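Putative isochorismatase (Bordetella bronchiseptica, PDB 3UAO) catalyses the hydrolysis of maleamate, a step in the bacterial breakdown of nicotinate (vitamin B3), as a member of the isochorismatase family. Local coordinates at residues A[47-52]-A[76-81]; A[141-146]-A[174-179]; A[161-166]-A[186-191]; A[190-195]-A[216-221]. All coordinates share one frame; numbering follows the deposited sequence.

Contact 1: A[47-52]-A[76-81]; sequences LLIVDF and TVLAAA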
loop_
_atom_site.group_PDB
_atom_site.type_symbol
_atom_site.label_atom_id
_atom_site.label_comp_id
_atom_site.label_asym_id
_atom_site.label_seq_id
_atom_site.Cartn_x
_atom_site.Cartn_y
_atom_site.Cartn_z
ATOM N N LEU A 47 0.994 17.452 -11.545
ATOM C CA LEU A 47 0.169 17.064 -12.675
ATOM C C LEU A 47 0.377 15.585 -12.918
ATOM O O LEU A 47 1.496 15.114 -13.056
ATOM C CB LEU A 47 0.533 17.873 -13.948
ATOM C CG LEU A 47 -0.049 17.445 -15.312
ATOM C CD1 LEU A 47 -1.530 17.654 -15.373
ATOM C CD2 LEU A 47 0.619 18.188 -16.430
ATOM N N LEU A 48 -0.730 14.869 -12.976
ATOM C CA LEU A 48 -0.760 13.488 -13.372
ATOM C C LEU A 48 -1.517 13.364 -14.667
ATOM O O LEU A 48 -2.676 13.785 -14.719
ATOM C CB LEU A 48 -1.560 12.718 -12.326
ATOM C CG LEU A 48 -1.608 11.235 -12.607
ATOM C CD1 LEU A 48 -0.195 10.720 -12.697
ATOM C CD2 LEU A 48 -2.391 10.600 -11.510
ATOM N N ILE A 49 -0.898 12.784 -15.685
ATOM C CA ILE A 49 -1.579 12.467 -16.919
ATOM C C ILE A 49 -1.735 10.950 -16.984
ATOM O O ILE A 49 -0.750 10.220 -17.148
ATOM C CB ILE A 49 -0.789 12.957 -18.134
ATOM C CG1 ILE A 49 -0.440 14.449 -18.009
ATOM C CG2 ILE A 49 -1.564 12.733 -19.408
ATOM C CD1 ILE A 49 0.446 14.949 -19.123
ATOM N N VAL A 50 -2.951 10.441 -16.862
ATOM C CA VAL A 50 -3.088 8.983 -16.767
ATOM C C VAL A 50 -3.429 8.294 -18.091
ATOM O O VAL A 50 -4.437 8.568 -18.692
ATOM C CB VAL A 50 -3.955 8.494 -15.506
ATOM C CG1 VAL A 50 -4.321 9.637 -14.597
ATOM C CG2 VAL A 50 -5.114 7.683 -15.881
ATOM N N ASP A 51 -2.515 7.451 -18.550
ATOM C CA ASP A 51 -2.728 6.543 -19.674
ATOM C C ASP A 51 -3.108 7.154 -21.011
ATOM O O ASP A 51 -3.784 6.519 -21.821
ATOM C CB ASP A 51 -3.772 5.479 -19.304
ATOM C CG ASP A 51 -3.344 4.634 -18.166
ATOM O OD1 ASP A 51 -2.147 4.661 -17.816
ATOM O OD2 ASP A 51 -4.223 3.957 -17.605
ATOM N N PHE A 52 -2.661 8.358 -21.285
ATOM C CA PHE A 52 -2.840 8.900 -22.628
ATOM C C PHE A 52 -1.842 8.247 -23.580
ATOM O O PHE A 52 -0.867 8.877 -23.989
ATOM C CB PHE A 52 -2.710 10.424 -22.633
ATOM C CG PHE A 52 -3.998 11.137 -22.376
ATOM C CD1 PHE A 52 -5.211 10.501 -22.576
ATOM C CD2 PHE A 52 -3.995 12.474 -21.983
ATOM C CE1 PHE A 52 -6.382 11.190 -22.384
ATOM C CE2 PHE A 52 -5.154 13.156 -21.804
ATOM C CZ PHE A 52 -6.346 12.532 -22.003
ATOM N N THR A 76 -1.763 21.995 -23.305
ATOM C CA THR A 76 -1.655 23.333 -22.721
ATOM C C THR A 76 -1.360 23.249 -21.224
ATOM O O THR A 76 -0.644 24.090 -20.672
ATOM C CB THR A 76 -2.947 24.179 -22.943
ATOM O OG1 THR A 76 -3.323 24.135 -24.315
ATOM C CG2 THR A 76 -2.725 25.630 -22.545
ATOM N N VAL A 77 -1.877 22.209 -20.580
ATOM C CA VAL A 77 -1.637 22.001 -19.161
ATOM C C VAL A 77 -0.225 21.537 -18.859
ATOM O O VAL A 77 0.411 22.067 -17.944
ATOM C CB VAL A 77 -2.637 21.039 -18.561
ATOM C CG1 VAL A 77 -2.315 20.789 -17.096
ATOM C CG2 VAL A 77 -4.026 21.628 -18.705
ATOM N N LEU A 78 0.245 20.551 -19.632
ATOM C CA LEU A 78 1.594 20.034 -19.551
ATOM C C LEU A 78 2.640 21.158 -19.785
ATOM O O LEU A 78 3.574 21.332 -18.987
ATOM C CB LEU A 78 1.759 18.890 -20.572
ATOM C CG LEU A 78 3.116 18.205 -20.618
ATOM C CD1 LEU A 78 3.411 17.700 -19.221
ATOM C CD2 LEU A 78 3.200 17.083 -21.648
ATOM N N ALA A 79 2.469 21.929 -20.852
ATOM C CA ALA A 79 3.344 23.076 -21.097
ATOM C C ALA A 79 3.276 24.042 -19.907
ATOM O O ALA A 79 4.318 24.456 -19.373
ATOM C CB ALA A 79 2.998 23.787 -22.432
ATOM N N ALA A 80 2.076 24.365 -19.446
ATOM C CA ALA A 80 1.954 25.287 -18.316
ATOM C C ALA A 80 2.597 24.695 -17.046
ATOM O O ALA A 80 3.247 25.411 -16.278
ATOM C CB ALA A 80 0.496 25.669 -18.082
ATOM N N ALA A 81 2.425 23.388 -16.840
ATOM C CA ALA A 81 3.109 22.663 -15.752
ATOM C C ALA A 81 4.624 22.842 -15.863
ATOM O O ALA A 81 5.290 23.129 -14.880
ATOM C CB ALA A 81 2.756 21.187 -15.776
#
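The forked end of L47 fills a shallow hollow on helix 67-84 lined by V77, L78 and A81. One tip, CD1 of L47, lies 3.7 Å from CG1 of V77. The other goes deeper. CD2 of L47 is 3.7 Å from CB of A81 and 3.8 Å from CA of L78, so it rests against the helix backbone itself. At A81 the backbones come closest, with the L47 and A81 CA atoms 7.0 Å apart. L47 has CG anti to its backbone N (chi1 169°), which carries the fork out toward the helix.

The helix returns a bump of its own. CD1 of L78 fits into the notch formed by the ends of L47 and I49, 4.0 Å from CD2 of L47 and also 4.0 Å from CD1 of I49. I49 and L78 meet nearly at a right angle, with only their ends touching. All five residues are buried and no hydrogen bond joins the segments.

The short axes run closer to antiparallel than parallel, at 147°, and approach to 9.9 Å. This is helix-on-sheet packing in an alpha/beta fold. Strand 45-50 lies between strands 87-93 and 161-167 of the parallel sheet. L78 and A81 also touch V88 of the first, and L47 also touches L163 of the second.

Contact 2: A[141-146]-A[174-179]; sequences TPSAFY and RASVVD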
loop_
_atom_site.group_PDB
_atom_site.type_symbol
_atom_site.label_atom_id
_atom_site.label_comp_id
_atom_site.label_asym_id
_atom_site.label_seq_id
_atom_site.Cartn_x
_atom_site.Cartn_y
_atom_site.Cartn_z
ATOM N N THR A 141 -2.771 -2.134 -13.141
ATOM C CA THR A 141 -4.128 -1.931 -12.579
ATOM C C THR A 141 -4.660 -0.560 -13.012
ATOM O O THR A 141 -3.911 0.220 -13.632
ATOM C CB THR A 141 -4.042 -1.987 -11.076
ATOM O OG1 THR A 141 -3.062 -1.038 -10.632
ATOM C CG2 THR A 141 -3.586 -3.363 -10.662
ATOM N N PRO A 142 -5.942 -0.250 -12.730
ATOM C CA PRO A 142 -6.501 1.043 -13.138
ATOM C C PRO A 142 -5.842 2.298 -12.554
ATOM O O PRO A 142 -5.620 3.289 -13.281
ATOM C CB PRO A 142 -7.957 0.969 -12.664
ATOM C CG PRO A 142 -8.233 -0.467 -12.494
ATOM C CD PRO A 142 -6.966 -1.124 -12.113
ATOM N N SER A 143 -5.535 2.287 -11.266
ATOM C CA SER A 143 -5.015 3.500 -10.586
ATOM C C SER A 143 -3.521 3.688 -10.704
ATOM O O SER A 143 -2.774 2.771 -10.520
ATOM C CB SER A 143 -5.363 3.454 -9.099
ATOM O OG SER A 143 -4.593 4.386 -8.353
ATOM N N ALA A 144 -3.079 4.910 -10.953
ATOM C CA ALA A 144 -1.630 5.200 -11.085
ATOM C C ALA A 144 -0.910 5.077 -9.742
ATOM O O ALA A 144 0.341 5.190 -9.679
ATOM C CB ALA A 144 -1.407 6.615 -11.691
ATOM N N PHE A 145 -1.678 4.841 -8.680
ATOM C CA PHE A 145 -1.160 4.746 -7.326
ATOM C C PHE A 145 -1.050 3.301 -6.856
ATOM O O PHE A 145 -0.178 2.985 -5.997
ATOM C CB PHE A 145 -2.078 5.514 -6.330
ATOM C CG PHE A 145 -1.997 7.008 -6.457
ATOM C CD1 PHE A 145 -1.141 7.734 -5.669
ATOM C CD2 PHE A 145 -2.758 7.684 -7.376
ATOM C CE1 PHE A 145 -1.038 9.119 -5.817
ATOM C CE2 PHE A 145 -2.665 9.037 -7.497
ATOM C CZ PHE A 145 -1.792 9.748 -6.719
ATOM N N TYR A 146 -1.933 2.419 -7.354
ATOM C CA TYR A 146 -1.977 1.040 -6.840
ATOM C C TYR A 146 -0.723 0.241 -7.228
ATOM O O TYR A 146 -0.527 -0.111 -8.417
ATOM C CB TYR A 146 -3.238 0.271 -7.326
ATOM C CG TYR A 146 -3.480 -0.902 -6.405
ATOM C CD1 TYR A 146 -4.338 -0.777 -5.322
ATOM C CD2 TYR A 146 -2.750 -2.074 -6.519
ATOM C CE1 TYR A 146 -4.505 -1.821 -4.394
ATOM C CE2 TYR A 146 -2.904 -3.146 -5.591
ATOM C CZ TYR A 146 -3.758 -3.011 -4.527
ATOM O OH TYR A 146 -3.947 -4.049 -3.596
ATOM N N ARG A 174 -10.698 7.951 -12.821
ATOM C CA ARG A 174 -11.435 7.891 -11.565
ATOM C C ARG A 174 -10.685 7.089 -10.512
ATOM O O ARG A 174 -10.564 7.532 -9.369
ATOM C CB ARG A 174 -12.803 7.275 -11.776
ATOM C CG ARG A 174 -13.746 7.471 -10.588
ATOM C CD ARG A 174 -14.276 6.208 -10.101
ATOM N NE ARG A 174 -15.107 6.368 -8.908
ATOM C CZ ARG A 174 -16.414 6.622 -8.917
ATOM N NH1 ARG A 174 -17.071 6.757 -10.058
ATOM N NH2 ARG A 174 -17.089 6.726 -7.764
ATOM N N ALA A 175 -10.186 5.907 -10.873
ATOM C CA ALA A 175 -9.477 5.066 -9.896
ATOM C C ALA A 175 -8.322 5.868 -9.340
ATOM O O ALA A 175 -8.090 5.870 -8.160
ATOM C CB ALA A 175 -8.973 3.763 -10.547
ATOM N N SER A 176 -7.604 6.556 -10.212
ATOM C CA SER A 176 -6.466 7.330 -9.835
ATOM C C SER A 176 -6.819 8.565 -8.963
ATOM O O SER A 176 -6.007 8.996 -8.131
ATOM C CB SER A 176 -5.741 7.792 -11.095
ATOM O OG SER A 176 -5.208 6.714 -11.810
ATOM N N VAL A 177 -7.989 9.143 -9.189
ATOM C CA VAL A 177 -8.426 10.316 -8.450
ATOM C C VAL A 177 -8.848 9.973 -7.016
ATOM O O VAL A 177 -8.477 10.641 -6.052
ATOM C CB VAL A 177 -9.568 10.997 -9.224
ATOM C CG1 VAL A 177 -10.500 11.808 -8.286
ATOM C CG2 VAL A 177 -8.990 11.844 -10.374
ATOM N N VAL A 178 -9.628 8.915 -6.878
ATOM C CA VAL A 178 -10.000 8.408 -5.581
ATOM C C VAL A 178 -8.738 8.015 -4.806
ATOM O O VAL A 178 -8.650 8.251 -3.609
ATOM C CB VAL A 178 -10.936 7.202 -5.732
ATOM C CG1 VAL A 178 -11.078 6.430 -4.398
ATOM C CG2 VAL A 178 -12.310 7.677 -6.259
ATOM N N ASP A 179 -7.753 7.431 -5.487
ATOM C CA ASP A 179 -6.499 7.074 -4.774
ATOM C C ASP A 179 -5.728 8.265 -4.270
ATOM O O ASP A 179 -5.153 8.238 -3.131
ATOM C CB ASP A 179 -5.579 6.171 -5.608
ATOM C CG ASP A 179 -5.882 4.648 -5.405
ATOM O OD1 ASP A 179 -6.526 4.280 -4.408
ATOM O OD2 ASP A 179 -5.420 3.815 -6.219
#
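The F145 ring has the backbone carbon C of D179 over one face, and OG of S143, which forms an ST turn, lies at its edge, in the ring plane. The carboxylate of D179 is turned 76° to the ring, so the two flat groups do not stack. The F145 and D179 side chains pass in opposite directions, and CB of F145 meets CB of D179 at 3.6 Å. The S176 carbonyl O comes in obliquely, 3.4 Å from CE2 of F145.

The ST turn sets loop 141-146 against the first turns of helix 174-182. OG of S143 accepts from N of F145 at 3.0 Å, and more weakly from N of Y146. It also donates to OD2 of D179, a bond modelled very short, so its exact length is doubtful. The serine hydroxyl thus joins the loop's own turn to the helix. S143 holds OG anti to its backbone N (chi1 164°), where it can face both. At the start of the helix, CB of P142 packs on CB of A175 at 3.6 Å.

This region probably borders the active site, as the modified cysteine at position 172, just before the helix, and K139 suggest. K139 bonds to the carbonyl O atoms of T141 and P142. P142 and Y146 also pack on M181 and A183 of the second subunit. OG of S176 bonds the backbone O of that modified cysteine and accepts from N of A144 at 2.9 Å, with an N-H...O angle of 159°.

Contact 3: A[161-166]-A[186-191]; sequences TLLVAG and RPLVLS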
loop_
_atom_site.group_PDB
_atom_site.type_symbol
_atom_site.label_atom_id
_atom_site.label_comp_id
_atom_site.label_asym_id
_atom_site.label_seq_id
_atom_site.Cartn_x
_atom_site.Cartn_y
_atom_site.Cartn_z
ATOM N N THR A 161 -1.611 19.571 -4.021
ATOM C CA THR A 161 -2.676 19.468 -5.001
ATOM C C THR A 161 -2.167 18.874 -6.343
ATOM O O THR A 161 -1.165 19.315 -6.910
ATOM C CB THR A 161 -3.259 20.862 -5.287
ATOM O OG1 THR A 161 -3.789 21.441 -4.081
ATOM C CG2 THR A 161 -4.340 20.804 -6.366
ATOM N N LEU A 162 -2.887 17.902 -6.868
ATOM C CA LEU A 162 -2.520 17.207 -8.073
ATOM C C LEU A 162 -3.572 17.382 -9.165
ATOM O O LEU A 162 -4.714 16.986 -9.018
ATOM C CB LEU A 162 -2.382 15.707 -7.730
ATOM C CG LEU A 162 -1.960 14.734 -8.833
ATOM C CD1 LEU A 162 -0.525 15.113 -9.271
ATOM C CD2 LEU A 162 -2.083 13.276 -8.406
ATOM N N LEU A 163 -3.186 17.964 -10.286
ATOM C CA LEU A 163 -4.087 18.081 -11.418
ATOM C C LEU A 163 -4.079 16.720 -12.125
ATOM O O LEU A 163 -3.030 16.104 -12.282
ATOM C CB LEU A 163 -3.634 19.204 -12.353
ATOM C CG LEU A 163 -3.901 20.675 -11.906
ATOM C CD1 LEU A 163 -3.047 21.109 -10.697
ATOM C CD2 LEU A 163 -3.703 21.632 -13.065
ATOM N N VAL A 164 -5.252 16.228 -12.502
ATOM C CA VAL A 164 -5.352 14.968 -13.236
ATOM C C VAL A 164 -5.962 15.132 -14.627
ATOM O O VAL A 164 -6.973 15.789 -14.810
ATOM C CB VAL A 164 -6.181 13.895 -12.456
ATOM C CG1 VAL A 164 -6.250 12.601 -13.271
ATOM C CG2 VAL A 164 -5.539 13.622 -11.120
ATOM N N ALA A 165 -5.310 14.494 -15.585
ATOM C CA ALA A 165 -5.777 14.339 -16.932
ATOM C C ALA A 165 -5.642 12.865 -17.316
ATOM O O ALA A 165 -4.982 12.126 -16.632
ATOM C CB ALA A 165 -4.911 15.169 -17.853
ATOM N N GLY A 166 -6.264 12.450 -18.422
ATOM C CA GLY A 166 -6.039 11.145 -18.976
ATOM C C GLY A 166 -7.294 10.446 -19.423
ATOM O O GLY A 166 -8.342 11.062 -19.600
ATOM N N ARG A 186 -4.910 16.820 -2.830
ATOM C CA ARG A 186 -6.171 17.440 -3.279
ATOM C C ARG A 186 -6.199 17.196 -4.766
ATOM O O ARG A 186 -5.332 17.746 -5.467
ATOM C CB ARG A 186 -6.168 18.933 -2.971
ATOM C CG ARG A 186 -6.149 19.211 -1.463
ATOM C CD ARG A 186 -5.577 20.565 -1.113
ATOM N NE ARG A 186 -5.469 20.722 0.326
ATOM C CZ ARG A 186 -6.291 21.442 1.085
ATOM N NH1 ARG A 186 -7.303 22.134 0.582
ATOM N NH2 ARG A 186 -6.086 21.495 2.384
ATOM N N PRO A 187 -7.129 16.334 -5.254
ATOM C CA PRO A 187 -7.188 16.165 -6.694
ATOM C C PRO A 187 -7.948 17.309 -7.364
ATOM O O PRO A 187 -8.980 17.770 -6.849
ATOM C CB PRO A 187 -7.949 14.822 -6.893
ATOM C CG PRO A 187 -8.213 14.268 -5.446
ATOM C CD PRO A 187 -8.132 15.494 -4.568
ATOM N N LEU A 188 -7.420 17.763 -8.507
ATOM C CA LEU A 188 -8.072 18.736 -9.367
ATOM C C LEU A 188 -8.286 18.047 -10.720
ATOM O O LEU A 188 -7.363 17.939 -11.541
ATOM C CB LEU A 188 -7.178 19.971 -9.526
ATOM C CG LEU A 188 -7.820 21.305 -9.928
ATOM C CD1 LEU A 188 -6.768 22.409 -9.949
ATOM C CD2 LEU A 188 -8.590 21.229 -11.247
ATOM N N VAL A 189 -9.504 17.566 -10.950
ATOM C CA VAL A 189 -9.826 16.884 -12.196
ATOM C C VAL A 189 -10.112 17.896 -13.316
ATOM O O VAL A 189 -11.064 18.663 -13.265
ATOM C CB VAL A 189 -10.975 15.900 -12.024
ATOM C CG1 VAL A 189 -11.259 15.183 -13.350
ATOM C CG2 VAL A 189 -10.603 14.888 -10.922
ATOM N N LEU A 190 -9.243 17.907 -14.310
ATOM C CA LEU A 190 -9.407 18.726 -15.467
ATOM C C LEU A 190 -10.516 18.127 -16.338
ATOM O O LEU A 190 -10.258 17.215 -17.117
ATOM C CB LEU A 190 -8.102 18.757 -16.250
ATOM C CG LEU A 190 -6.898 19.624 -15.870
ATOM C CD1 LEU A 190 -7.208 20.712 -14.794
ATOM C CD2 LEU A 190 -5.602 18.778 -15.573
ATOM N N SER A 191 -11.738 18.650 -16.201
ATOM C CA SER A 191 -12.926 18.096 -16.862
ATOM C C SER A 191 -12.829 18.038 -18.378
ATOM O O SER A 191 -13.517 17.228 -18.990
ATOM C CB SER A 191 -14.188 18.892 -16.505
ATOM O OG SER A 191 -14.054 20.274 -16.835
#
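Strands 161-167 and 186-195 are parallel neighbours joined by helix 174-182, a beta-alpha-beta crossover of the Rossmann-like sheet. T161 pairs with R186, L162 with P187, L163 with L188 and V164 with V189. Four backbone bonds tie them. N of L162 reaches O of R186 at 2.8 Å, and N of L188 reaches O of L162 at 2.9 Å. N of V164 bonds O of L188 at 2.9 Å, and N of L190 bonds O of V164 at 3.1 Å. The axes of the short segments are turned 26° from each other.

Side chains sort onto two faces. T161, L163, R186 and L188 share one. There L163 and L188 lie side by side, with CG of L163 3.9 Å from CD1 of L188. Farther along, CD2 of L190 crosses to CB of L163 at 3.8 Å and rests on the V164 carbonyl O at 3.4 Å. At the other end, CD of R186 passes OG1 of T161 at 3.6 Å. The arginine chain is extended from CG to NE and leads away from the strand pair, and its NH1 bonds the carbonyl O of P40. T161 OG1 bonds the carbonyl O of K42.

On the other face, V164 and V189 pack on V177, and P187 on M181, both of helix 174-182. A222 of helix 219-224 touches L188 and L190 on the L163 side. Strand 45-50 flanks 161-167 on its other edge.

Contact 4: A[190-195]-A[216-221]; sequences LSDCVG and VMTHDE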
loop_
_atom_site.group_PDB
_atom_site.type_symbol
_atom_site.label_atom_id
_atom_site.label_comp_id
_atom_site.label_asym_id
_atom_site.label_seq_id
_atom_site.Cartn_x
_atom_site.Cartn_y
_atom_site.Cartn_z
ATOM N N LEU A 190 -9.243 17.907 -14.310
ATOM C CA LEU A 190 -9.407 18.726 -15.467
ATOM C C LEU A 190 -10.516 18.127 -16.338
ATOM O O LEU A 190 -10.258 17.215 -17.117
ATOM C CB LEU A 190 -8.102 18.757 -16.250
ATOM C CG LEU A 190 -6.898 19.624 -15.870
ATOM C CD1 LEU A 190 -7.208 20.712 -14.794
ATOM C CD2 LEU A 190 -5.602 18.778 -15.573
ATOM N N SER A 191 -11.738 18.650 -16.201
ATOM C CA SER A 191 -12.926 18.096 -16.862
ATOM C C SER A 191 -12.829 18.038 -18.378
ATOM O O SER A 191 -13.517 17.228 -18.990
ATOM C CB SER A 191 -14.188 18.892 -16.505
ATOM O OG SER A 191 -14.054 20.274 -16.835
ATOM N N ASP A 192 -12.017 18.924 -18.970
ATOM C CA ASP A 192 -11.838 18.983 -20.407
ATOM C C ASP A 192 -10.543 18.295 -20.829
ATOM O O ASP A 192 -10.209 18.304 -22.008
ATOM C CB ASP A 192 -11.965 20.436 -20.963
ATOM C CG ASP A 192 -10.906 21.408 -20.420
ATOM O OD1 ASP A 192 -10.374 21.200 -19.298
ATOM O OD2 ASP A 192 -10.597 22.411 -21.117
ATOM N N CYS A 193 -9.853 17.669 -19.873
ATOM C CA CYS A 193 -8.629 16.918 -20.126
ATOM C C CYS A 193 -8.693 15.442 -19.709
ATOM O O CYS A 193 -7.663 14.717 -19.680
ATOM C CB CYS A 193 -7.477 17.569 -19.380
ATOM S SG CYS A 193 -7.036 19.181 -19.990
ATOM N N VAL A 194 -9.892 14.978 -19.398
ATOM C CA VAL A 194 -10.095 13.566 -19.150
ATOM C C VAL A 194 -11.053 13.127 -20.232
ATOM O O VAL A 194 -11.976 13.848 -20.546
ATOM C CB VAL A 194 -10.586 13.317 -17.674
ATOM C CG1 VAL A 194 -9.488 13.797 -16.646
ATOM C CG2 VAL A 194 -11.853 14.008 -17.381
ATOM N N GLY A 195 -10.831 11.986 -20.859
ATOM C CA GLY A 195 -11.780 11.527 -21.876
ATOM C C GLY A 195 -12.205 10.099 -21.690
ATOM O O GLY A 195 -11.537 9.320 -21.028
ATOM N N VAL A 216 -13.172 19.939 -9.468
ATOM C CA VAL A 216 -13.467 19.616 -10.872
ATOM C C VAL A 216 -13.753 20.911 -11.653
ATOM O O VAL A 216 -14.735 21.596 -11.416
ATOM C CB VAL A 216 -14.695 18.651 -10.972
ATOM C CG1 VAL A 216 -15.173 18.472 -12.443
ATOM C CG2 VAL A 216 -14.358 17.331 -10.372
ATOM N N MET A 217 -12.872 21.233 -12.584
ATOM C CA MET A 217 -13.031 22.414 -13.397
ATOM C C MET A 217 -12.347 22.223 -14.766
ATOM O O MET A 217 -11.538 21.308 -14.949
ATOM C CB MET A 217 -12.472 23.633 -12.634
ATOM C CG MET A 217 -10.987 23.567 -12.220
ATOM S SD MET A 217 -10.642 24.883 -11.003
ATOM C CE MET A 217 -11.302 24.139 -9.524
ATOM N N THR A 218 -12.685 23.081 -15.721
ATOM C CA THR A 218 -12.020 23.100 -17.025
ATOM C C THR A 218 -10.616 23.674 -16.871
ATOM O O THR A 218 -10.328 24.361 -15.892
ATOM C CB THR A 218 -12.816 23.923 -18.058
ATOM O OG1 THR A 218 -12.991 25.261 -17.586
ATOM C CG2 THR A 218 -14.174 23.305 -18.289
ATOM N N HIS A 219 -9.749 23.385 -17.841
ATOM C CA HIS A 219 -8.320 23.679 -17.717
ATOM C C HIS A 219 -7.973 25.175 -17.642
ATOM O O HIS A 219 -7.062 25.562 -16.938
ATOM C CB HIS A 219 -7.526 23.012 -18.851
ATOM C CG HIS A 219 -7.554 23.770 -20.134
ATOM N ND1 HIS A 219 -8.627 23.727 -20.996
ATOM C CD2 HIS A 219 -6.648 24.603 -20.699
ATOM C CE1 HIS A 219 -8.369 24.483 -22.050
ATOM N NE2 HIS A 219 -7.178 25.029 -21.891
ATOM N N ASP A 220 -8.690 26.012 -18.362
ATOM C CA ASP A 220 -8.447 27.458 -18.290
ATOM C C ASP A 220 -8.690 27.939 -16.868
ATOM O O ASP A 220 -7.928 28.730 -16.319
ATOM C CB ASP A 220 -9.334 28.223 -19.278
ATOM C CG ASP A 220 -10.838 27.889 -19.129
ATOM O OD1 ASP A 220 -11.205 26.690 -19.087
ATOM O OD2 ASP A 220 -11.643 28.848 -19.069
ATOM N N GLU A 221 -9.732 27.384 -16.273
ATOM C CA GLU A 221 -10.117 27.681 -14.907
ATOM C C GLU A 221 -9.032 27.220 -13.936
ATOM O O GLU A 221 -8.648 27.988 -13.053
ATOM C CB GLU A 221 -11.407 26.952 -14.595
ATOM C CG GLU A 221 -12.400 27.678 -13.754
ATOM C CD GLU A 221 -13.792 27.225 -14.147
ATOM O OE1 GLU A 221 -14.385 27.841 -15.083
ATOM O OE2 GLU A 221 -14.255 26.214 -13.571
#
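D192 and H219 make the tight centre of this contact, where the beta-alpha-beta unit 186-195, 199-212, 215-217 ends. D192 sits in a type I turn from L190 to C193. Its CG lies between the backbone N and the carbonyl carbon (chi1 62°), which swings the carboxylate onto the start of helix 219-224. OD1 of D192 accepts from N of H219 at 2.7 Å, though the bond is bent. OD2 accepts from ND1 of H219; that bond is modelled very short, so its length is doubtful. Carboxylate and imidazole are nearly coplanar, 23° apart. The helix start probably helps to stabilise a negative D192. Both residues are only partly buried. Buried C193 lies against H219, with SG 4.0 Å from its CB; T73 of helix 67-84 also touches C193, D192 and H219.

Side chains on the sheet side meet more loosely. L190 and M217 form a single parallel bridge, but the M217 side chain stays clear of segment 190-195. V216 only brushes S191, CG1 to CB at 4.2 Å. T218 sits at the N-cap without a capping bond, its hydroxyl on D220. Still, a backbone bond helps hold strand 215-217: N of S191 to O of M217, 2.9 Å.

Contacts 1, 3 and 4 lie on one parallel sheet. Helix 174-182 of contact 2 packs on it through V177 on V164 and V189. Contacts 3 and 4 share L190 and S191, with centres about 8 Å apart. Strands 45-50 and 161-167 link contacts 1 and 3, centres about 9 Å apart, by a probable hydrogen bond, V50 N to A165 O, 2.6 Å. V77 of contact 1 touches H219 and C193 of contact 4. Contacts 2 and 4, centres about 18 Å apart, do not touch. D51 of contact 1, just after strand 45-50, is salt-bridged to K139. With oxidised cysteine 172, just before the helix of contact 2, this is consistent with the family's Asp-Lys-Cys active site.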